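Long-range contact in Lin2960 protein (Listeria innocua, PDB 3OOP), which is of unknown function but, as a MarR-type winged-helix protein, probably binds DNA and regulates transcription: residues L43-Q54 with I92-R102. Residues are numbered along the deposited sequence; the frame is centred on the assembly and turned at random. Where two conformers were deposited one is given.
Sequences LEGIEANEPISQ and ISLLSLTDKGR
The torsions of Glu50 and Arg102 bring their charged ends together in a salt bridge: Glu50 sets CG between its own N and carbonyl carbon (chi1 54°) and then runs extended, while Arg102 bends at chi3 (-47°) to bring its guanidinium across to the carboxylate. In this MarR-type winged helix-turn-helix the bridge ties the turn after helix 37-49 to the first turn of helix 99-119, just past wing strand 94-97, with which strand 52-53 pairs antiparallel. A glutamate suits this turn because its two oxygens serve different partners. OE1 offers its syn lone pair to Arg102 NH1 at 2.7 Å, in the guanidinium plane, with a weak second bond from NH2; OE2 accepts a nearly straight bond (174°) from Leu97 N at 2.8 Å, the N-H meeting OE2 on its syn side but tilted out of the carboxylate plane. Just beyond, the cis peptide before Pro51 turns the chain into the strand, where Ile52 N donates to Leu95 O (3.0 Å) and Leu95 N to Ile52 O (2.8 Å).

Branched and forked aliphatic chains suit the buried side, where helix 43-49 crosses the strand almost at right angles. Ile46 divides its reach, CD1 resting on Leu95 CD1 and CG2 lying near Leu97 CD2. The two methyls of Leu97 reach successive turns of the helix: CD2 touches Leu43 CD2 at 3.8 Å, and CD1 packs on the methylenes of Glu47, whose carboxylate pairs with Arg109. Back at Glu50, one water donates to two acceptors, its oxygen 2.7 Å from Glu50 OE2 and 2.7 Å from Leu97 O.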
loop_
_atom_site.group_PDB
_atom_site.type_symbol
_atom_site.label_atom_id
_atom_site.label_comp_id
_atom_site.label_asym_id
_atom_site.label_seq_id
_atom_site.Cartn_x
_atom_site.Cartn_y
_atom_site.Cartn_z
ATOM N N LEU A 43 -19.767 6.485 15.440
ATOM C CA LEU A 43 -19.759 7.029 16.807
ATOM C C LEU A 43 -18.499 7.823 17.125
ATOM O O LEU A 43 -18.587 8.940 17.651
ATOM C CB LEU A 43 -19.884 5.907 17.838
ATOM C CG LEU A 43 -21.198 5.559 18.504
ATOM C CD1 LEU A 43 -20.920 4.494 19.566
ATOM C CD2 LEU A 43 -21.891 6.782 19.134
ATOM N N GLU A 44 -17.341 7.224 16.830
ATOM C CA GLU A 44 -16.029 7.858 17.015
ATOM C C GLU A 44 -15.953 9.189 16.263
ATOM O O GLU A 44 -15.441 10.188 16.785
ATOM C CB GLU A 44 -14.922 6.895 16.543
ATOM C CG GLU A 44 -13.590 7.542 16.163
ATOM C CD GLU A 44 -12.800 6.704 15.167
ATOM O OE1 GLU A 44 -12.457 7.226 14.085
ATOM O OE2 GLU A 44 -12.529 5.522 15.451
ATOM N N GLY A 45 -16.443 9.188 15.021
ATOM C CA GLY A 45 -16.455 10.393 14.194
ATOM C C GLY A 45 -17.341 11.464 14.789
ATOM O O GLY A 45 -16.990 12.636 14.791
ATOM N N ILE A 46 -18.507 11.060 15.283
ATOM C CA ILE A 46 -19.401 11.998 15.962
ATOM C C ILE A 46 -18.745 12.571 17.223
ATOM O O ILE A 46 -18.724 13.788 17.411
ATOM C CB ILE A 46 -20.796 11.378 16.252
ATOM C CG1 ILE A 46 -21.492 11.009 14.934
ATOM C CG2 ILE A 46 -21.666 12.364 17.037
ATOM C CD1 ILE A 46 -22.798 10.201 15.083
ATOM N N GLU A 47 -18.181 11.705 18.065
ATOM C CA GLU A 47 -17.492 12.173 19.278
ATOM C C GLU A 47 -16.408 13.181 18.922
ATOM O O GLU A 47 -16.283 14.192 19.585
ATOM C CB GLU A 47 -16.896 11.004 20.082
ATOM C CG GLU A 47 -16.391 11.387 21.503
ATOM C CD GLU A 47 -15.073 12.159 21.512
ATOM O OE1 GLU A 47 -14.216 11.926 20.623
ATOM O OE2 GLU A 47 -14.894 13.006 22.428
ATOM N N ALA A 48 -15.642 12.912 17.866
ATOM C CA ALA A 48 -14.497 13.763 17.520
ATOM C C ALA A 48 -14.900 15.125 16.947
ATOM O O ALA A 48 -14.091 16.066 16.949
ATOM C CB ALA A 48 -13.563 13.026 16.556
ATOM N N ASN A 49 -16.143 15.228 16.475
ATOM C CA ASN A 49 -16.616 16.398 15.726
ATOM C C ASN A 49 -17.921 17.062 16.177
ATOM O O ASN A 49 -18.336 18.056 15.575
ATOM C CB ASN A 49 -16.797 16.014 14.259
ATOM C CG ASN A 49 -15.502 15.692 13.573
ATOM O OD1 ASN A 49 -14.799 16.586 13.101
ATOM N ND2 ASN A 49 -15.184 14.405 13.493
ATOM N N GLU A 50 -18.573 16.524 17.208
ATOM C CA GLU A 50 -19.936 16.954 17.566
ATOM C C GLU A 50 -20.059 18.444 17.937
ATOM O O GLU A 50 -19.146 19.004 18.559
ATOM C CB GLU A 50 -20.507 16.094 18.705
ATOM C CG GLU A 50 -19.604 16.040 19.945
ATOM C CD GLU A 50 -20.308 15.502 21.193
ATOM O OE1 GLU A 50 -19.629 15.341 22.231
ATOM O OE2 GLU A 50 -21.530 15.249 21.153
ATOM N N PRO A 51 -21.176 19.096 17.545
ATOM C CA PRO A 51 -22.217 18.572 16.646
ATOM C C PRO A 51 -21.724 18.552 15.210
ATOM O O PRO A 51 -21.023 19.477 14.786
ATOM C CB PRO A 51 -23.366 19.588 16.791
ATOM C CG PRO A 51 -23.062 20.364 18.029
ATOM C CD PRO A 51 -21.566 20.397 18.118
ATOM N N ILE A 52 -22.076 17.503 14.466
ATOM C CA ILE A 52 -21.570 17.326 13.109
ATOM C C ILE A 52 -22.691 16.896 12.165
ATOM O O ILE A 52 -23.575 16.134 12.553
ATOM C CB ILE A 52 -20.387 16.312 13.053
ATOM C CG1 ILE A 52 -19.867 16.190 11.617
ATOM C CG2 ILE A 52 -20.796 14.944 13.658
ATOM C CD1 ILE A 52 -18.612 15.362 11.447
ATOM N N SER A 53 -22.649 17.377 10.929
ATOM C CA SER A 53 -23.690 17.018 9.966
ATOM C C SER A 53 -23.510 15.587 9.438
ATOM O O SER A 53 -22.396 15.055 9.402
ATOM C CB SER A 53 -23.737 18.025 8.804
ATOM O OG SER A 53 -22.616 17.876 7.958
ATOM N N GLN A 54 -24.618 14.976 9.017
ATOM C CA GLN A 54 -24.593 13.637 8.442
ATOM C C GLN A 54 -23.753 13.610 7.167
ATOM O O GLN A 54 -23.052 12.633 6.898
ATOM C CB GLN A 54 -26.019 13.141 8.188
ATOM C CG GLN A 54 -26.303 11.775 8.770
ATOM C CD GLN A 54 -27.786 11.506 8.958
ATOM O OE1 GLN A 54 -28.469 12.179 9.737
ATOM N NE2 GLN A 54 -28.288 10.506 8.256
ATOM N N ILE A 92 -30.602 22.408 8.606
ATOM C CA ILE A 92 -30.086 21.043 8.342
ATOM C C ILE A 92 -29.894 20.299 9.679
ATOM O O ILE A 92 -30.080 20.894 10.749
ATOM C CB ILE A 92 -28.747 21.054 7.567
ATOM C CG1 ILE A 92 -27.699 21.902 8.299
ATOM C CG2 ILE A 92 -28.964 21.539 6.130
ATOM C CD1 ILE A 92 -26.272 21.402 8.137
ATOM N N SER A 93 -29.504 19.020 9.622
ATOM C CA SER A 93 -29.485 18.157 10.824
ATOM C C SER A 93 -28.096 17.779 11.388
ATOM O O SER A 93 -27.270 17.161 10.709
ATOM C CB SER A 93 -30.334 16.894 10.609
ATOM O OG SER A 93 -29.707 15.997 9.701
ATOM N N LEU A 94 -27.878 18.123 12.656
ATOM C CA LEU A 94 -26.598 17.878 13.316
ATOM C C LEU A 94 -26.694 16.741 14.336
ATOM O O LEU A 94 -27.685 16.617 15.060
ATOM C CB LEU A 94 -26.087 19.160 13.982
ATOM C CG LEU A 94 -25.923 20.389 13.071
ATOM C CD1 LEU A 94 -25.588 21.612 13.891
ATOM C CD2 LEU A 94 -24.873 20.159 11.990
ATOM N N LEU A 95 -25.647 15.924 14.387
ATOM C CA LEU A 95 -25.598 14.785 15.294
ATOM C C LEU A 95 -24.628 15.064 16.431
ATOM O O LEU A 95 -23.555 15.631 16.210
ATOM C CB LEU A 95 -25.115 13.539 14.553
ATOM C CG LEU A 95 -25.772 13.237 13.207
ATOM C CD1 LEU A 95 -24.928 12.240 12.428
ATOM C CD2 LEU A 95 -27.175 12.737 13.437
ATOM N N SER A 96 -25.019 14.652 17.634
ATOM C CA SER A 96 -24.184 14.784 18.827
ATOM C C SER A 96 -24.442 13.587 19.728
ATOM O O SER A 96 -25.414 12.876 19.541
ATOM C CB SER A 96 -24.516 16.071 19.582
ATOM O OG SER A 96 -24.481 17.202 18.728
ATOM N N LEU A 97 -23.583 13.379 20.718
ATOM C CA LEU A 97 -23.745 12.250 21.627
ATOM C C LEU A 97 -24.753 12.528 22.735
ATOM O O LEU A 97 -24.873 13.660 23.204
ATOM C CB LEU A 97 -22.393 11.895 22.263
ATOM C CG LEU A 97 -21.228 11.543 21.338
ATOM C CD1 LEU A 97 -19.957 11.366 22.161
ATOM C CD2 LEU A 97 -21.511 10.297 20.523
ATOM N N THR A 98 -25.461 11.481 23.156
ATOM C CA THR A 98 -26.200 11.500 24.413
ATOM C C THR A 98 -25.231 11.187 25.557
ATOM O O THR A 98 -24.085 10.780 25.320
ATOM C CB THR A 98 -27.306 10.429 24.428
ATOM O OG1 THR A 98 -26.705 9.135 24.282
ATOM C CG2 THR A 98 -28.313 10.650 23.298
ATOM N N ASP A 99 -25.688 11.351 26.798
ATOM C CA ASP A 99 -24.901 10.899 27.947
ATOM C C ASP A 99 -24.483 9.426 27.825
ATOM O O ASP A 99 -23.333 9.066 28.137
ATOM C CB ASP A 99 -25.658 11.107 29.260
ATOM C CG ASP A 99 -25.704 12.568 29.699
ATOM O OD1 ASP A 99 -25.021 13.433 29.094
ATOM O OD2 ASP A 99 -26.447 12.846 30.667
ATOM N N LYS A 100 -25.411 8.583 27.379
ATOM C CA LYS A 100 -25.122 7.164 27.175
ATOM C C LYS A 100 -24.081 6.974 26.073
ATOM O O LYS A 100 -23.156 6.175 26.223
ATOM C CB LYS A 100 -26.388 6.375 26.852
ATOM C CG LYS A 100 -26.162 4.872 26.857
ATOM C CD LYS A 100 -27.406 4.112 26.411
ATOM C CE LYS A 100 -27.210 2.602 26.576
ATOM N NZ LYS A 100 -28.434 1.843 26.164
ATOM N N GLY A 101 -24.218 7.721 24.983
ATOM C CA GLY A 101 -23.223 7.702 23.915
ATOM C C GLY A 101 -21.842 8.125 24.399
ATOM O O GLY A 101 -20.848 7.504 24.039
ATOM N N ARG A 102 -21.781 9.169 25.215
ATOM C CA ARG A 102 -20.508 9.641 25.752
ATOM C C ARG A 102 -19.880 8.565 26.645
ATOM O O ARG A 102 -18.681 8.303 26.550
ATOM C CB ARG A 102 -20.701 10.960 26.510
ATOM C CG ARG A 102 -19.427 11.751 26.729
ATOM C CD ARG A 102 -19.717 13.156 27.268
ATOM N NE ARG A 102 -20.777 13.839 26.524
ATOM C CZ ARG A 102 -20.627 14.385 25.315
ATOM N NH1 ARG A 102 -19.456 14.343 24.691
ATOM N NH2 ARG A 102 -21.659 14.977 24.724
HETATM O O HOH W 1 -16.491 12.772 24.859
HETATM O O HOH W 2 -23.272 15.838 23.080
#